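PDB 4U08: Lic11098 from Leptospira interrogans serogroup Icterohaemorrhagiae serovar copenhageni, which is of unknown function but, as a leucine-rich repeat protein of a human pathogen, may act as a virulence factor and may bind partner molecules. Local coordinates for residues E380-A383 with R384-L388. Sequence-based numbering, arbitrary orientation.
Sequences EKIA and RIRKL
Ile382 and Ile385, three residues apart along the helix, a little under one turn, meet through the ends of their longer branches, CD1 to CD1 at 3.9 Å, the two side chains slanting across one another. Ile385 turns CG1 back beside its backbone N (chi1 -68°), which lays its CG1 and CD1 each 3.4 Å from Lys381 O. Branched aliphatic chains suit this buried face: Ile382 also rests on Leu377 and Phe396, and Ile385 on Leu357. The shorter branch of Ile382 serves a different neighbour, CG2 lying 4.0 Å from both NE and NH2 of Arg386. NH1 of the same guanidinium is hydrogen-bonded to the carbonyl oxygen of Ile394, in the last strand. On another flank, the side chains of Lys381 and Arg384 lie side by side and point the same way, with Lys381 NZ 4.2 Å from Arg384 NH1; the likely repulsion between these like charges is probably eased by the salt bridge from Arg384 NH1 to Glu359 OE2. Small Ala383 sits on the exposed side. Beneath the side chains, i to i+4 backbone bonds hold the spacing, the shortest from Arg386 N to Ile382 O at 2.8 Å. The bond from Lys387 N to Ala383 O is weak. This is an amphipathic alpha-helix, 379-388, joining strands 369-371 and 393-395 and packing its apolar face on the C-terminal end of the leucine-rich repeat solenoid.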
ATOM      1  N   GLU A 380     -31.691  24.290 -23.643  1.00 31.90           N
ATOM      2  CA  GLU A 380     -32.794  23.491 -24.243  1.00 32.13           C
ATOM      3  C   GLU A 380     -32.381  22.040 -24.426  1.00 32.51           C
ATOM      4  O   GLU A 380     -33.214  21.146 -24.338  1.00 30.25           O
ATOM      5  CB  GLU A 380     -33.171  23.994 -25.660  1.00 35.09           C
ATOM      6  CG  GLU A 380     -33.628  25.427 -25.743  1.00 49.83           C
ATOM      7  CD  GLU A 380     -32.551  26.468 -25.963  1.00 65.05           C
ATOM      8  OE1 GLU A 380     -31.387  26.224 -25.572  1.00 41.88           O
ATOM      9  OE2 GLU A 380     -32.904  27.584 -26.410  1.00 56.81           O
ATOM     10  N   LYS A 381     -31.132  21.813 -24.791  1.00 30.67           N
ATOM     11  CA  LYS A 381     -30.619  20.453 -25.024  1.00 31.30           C
ATOM     12  C   LYS A 381     -30.589  19.668 -23.730  1.00 34.37           C
ATOM     13  O   LYS A 381     -31.040  18.531 -23.699  1.00 34.72           O
ATOM     14  CB  LYS A 381     -29.221  20.503 -25.666  1.00 33.91           C
ATOM     15  CG  LYS A 381     -29.268  20.686 -27.172  1.00 50.13           C
ATOM     16  CD  LYS A 381     -29.509  19.360 -27.892  1.00 59.70           C
ATOM     17  CE  LYS A 381     -30.292  19.520 -29.169  1.00 55.80           C
ATOM     18  NZ  LYS A 381     -31.236  18.385 -29.377  1.00 57.75           N
ATOM     19  N   ILE A 382     -30.122  20.297 -22.654  1.00 31.82           N
ATOM     20  CA  ILE A 382     -30.058  19.690 -21.325  1.00 32.01           C
ATOM     21  C   ILE A 382     -31.473  19.422 -20.780  1.00 34.26           C
ATOM     22  O   ILE A 382     -31.733  18.325 -20.268  1.00 32.70           O
ATOM     23  CB  ILE A 382     -29.169  20.553 -20.390  1.00 36.15           C
ATOM     24  CG1 ILE A 382     -27.698  20.682 -20.920  1.00 36.96           C
ATOM     25  CG2 ILE A 382     -29.212  20.067 -18.924  1.00 38.97           C
ATOM     26  CD1 ILE A 382     -27.063  19.382 -21.797  1.00 38.37           C
ATOM     27  N   ALA A 383     -32.411  20.387 -20.949  1.00 30.74           N
ATOM     28  CA  ALA A 383     -33.805  20.176 -20.514  1.00 31.32           C
ATOM     29  C   ALA A 383     -34.387  18.900 -21.153  1.00 34.05           C
ATOM     30  O   ALA A 383     -35.026  18.105 -20.475  1.00 33.89           O
ATOM     31  CB  ALA A 383     -34.665  21.395 -20.867  1.00 31.93           C
ATOM     32  N   ARG A 384     -34.129  18.695 -22.453  1.00 32.16           N
ATOM     33  CA  ARG A 384     -34.559  17.536 -23.212  1.00 33.53           C
ATOM     34  C   ARG A 384     -33.849  16.270 -22.676  1.00 38.09           C
ATOM     35  O   ARG A 384     -34.502  15.232 -22.514  1.00 37.21           O
ATOM     36  CB  ARG A 384     -34.296  17.741 -24.725  1.00 36.17           C
ATOM     37  CG  ARG A 384     -35.081  16.787 -25.568  1.00 42.48           C
ATOM     38  CD  ARG A 384     -34.846  16.944 -27.062  1.00 52.55           C
ATOM     39  NE  ARG A 384     -35.133  15.658 -27.689  1.00 56.72           N
ATOM     40  CZ  ARG A 384     -34.223  14.720 -27.909  1.00 55.72           C
ATOM     41  NH1 ARG A 384     -32.939  14.966 -27.681  1.00 37.73           N
ATOM     42  NH2 ARG A 384     -34.586  13.535 -28.377  1.00 47.83           N
ATOM     43  N   ILE A 385     -32.539  16.341 -22.390  1.00 34.63           N
ATOM     44  CA  ILE A 385     -31.837  15.173 -21.834  1.00 34.74           C
ATOM     45  C   ILE A 385     -32.416  14.787 -20.453  1.00 35.06           C
ATOM     46  O   ILE A 385     -32.576  13.594 -20.168  1.00 35.24           O
ATOM     47  CB  ILE A 385     -30.291  15.341 -21.847  1.00 38.51           C
ATOM     48  CG1 ILE A 385     -29.799  15.338 -23.300  1.00 40.75           C
ATOM     49  CG2 ILE A 385     -29.589  14.231 -21.065  1.00 39.96           C
ATOM     50  CD1 ILE A 385     -28.555  16.173 -23.550  1.00 52.73           C
ATOM     51  N   ARG A 386     -32.786  15.763 -19.639  1.00 30.56           N
ATOM     52  CA  ARG A 386     -33.407  15.467 -18.339  1.00 31.35           C
ATOM     53  C   ARG A 386     -34.653  14.553 -18.485  1.00 37.30           C
ATOM     54  O   ARG A 386     -34.818  13.629 -17.693  1.00 37.02           O
ATOM     55  CB  ARG A 386     -33.801  16.743 -17.614  1.00 31.36           C
ATOM     56  CG  ARG A 386     -32.659  17.460 -16.967  1.00 31.91           C
ATOM     57  CD  ARG A 386     -33.171  18.748 -16.327  1.00 43.10           C
ATOM     58  NE  ARG A 386     -32.131  19.767 -16.143  1.00 48.10           N
ATOM     59  CZ  ARG A 386     -31.175  19.697 -15.223  1.00 57.03           C
ATOM     60  NH1 ARG A 386     -31.090  18.644 -14.426  1.00 40.08           N
ATOM     61  NH2 ARG A 386     -30.276  20.666 -15.116  1.00 38.10           N
ATOM     62  N   LYS A 387     -35.499  14.799 -19.510  1.00 35.21           N
ATOM     63  CA  LYS A 387     -36.696  13.994 -19.798  1.00 36.31           C
ATOM     64  C   LYS A 387     -36.328  12.617 -20.421  1.00 41.59           C
ATOM     65  O   LYS A 387     -37.065  11.645 -20.246  1.00 41.22           O
ATOM     66  CB  LYS A 387     -37.678  14.782 -20.686  1.00 38.38           C
ATOM     67  CG  LYS A 387     -38.229  16.039 -20.012  1.00 43.43           C
ATOM     68  CD  LYS A 387     -39.175  16.814 -20.920  1.00 57.59           C
ATOM     69  CE  LYS A 387     -39.609  18.128 -20.312  1.00 68.89           C
ATOM     70  NZ  LYS A 387     -40.647  18.815 -21.133  1.00 75.80           N
ATOM     71  N   LEU A 388     -35.181  12.527 -21.104  1.00 40.54           N
ATOM     72  CA  LEU A 388     -34.707  11.273 -21.695  1.00 41.25           C
ATOM     73  C   LEU A 388     -34.092  10.350 -20.631  1.00 44.02           C
ATOM     74  O   LEU A 388     -34.120   9.126 -20.800  1.00 44.55           O
ATOM     75  CB  LEU A 388     -33.669  11.515 -22.802  1.00 41.91           C
ATOM     76  CG  LEU A 388     -34.110  12.192 -24.099  1.00 48.20           C
ATOM     77  CD1 LEU A 388     -32.892  12.459 -24.972  1.00 48.84           C
ATOM     78  CD2 LEU A 388     -35.101  11.330 -24.860  1.00 51.15           C
TER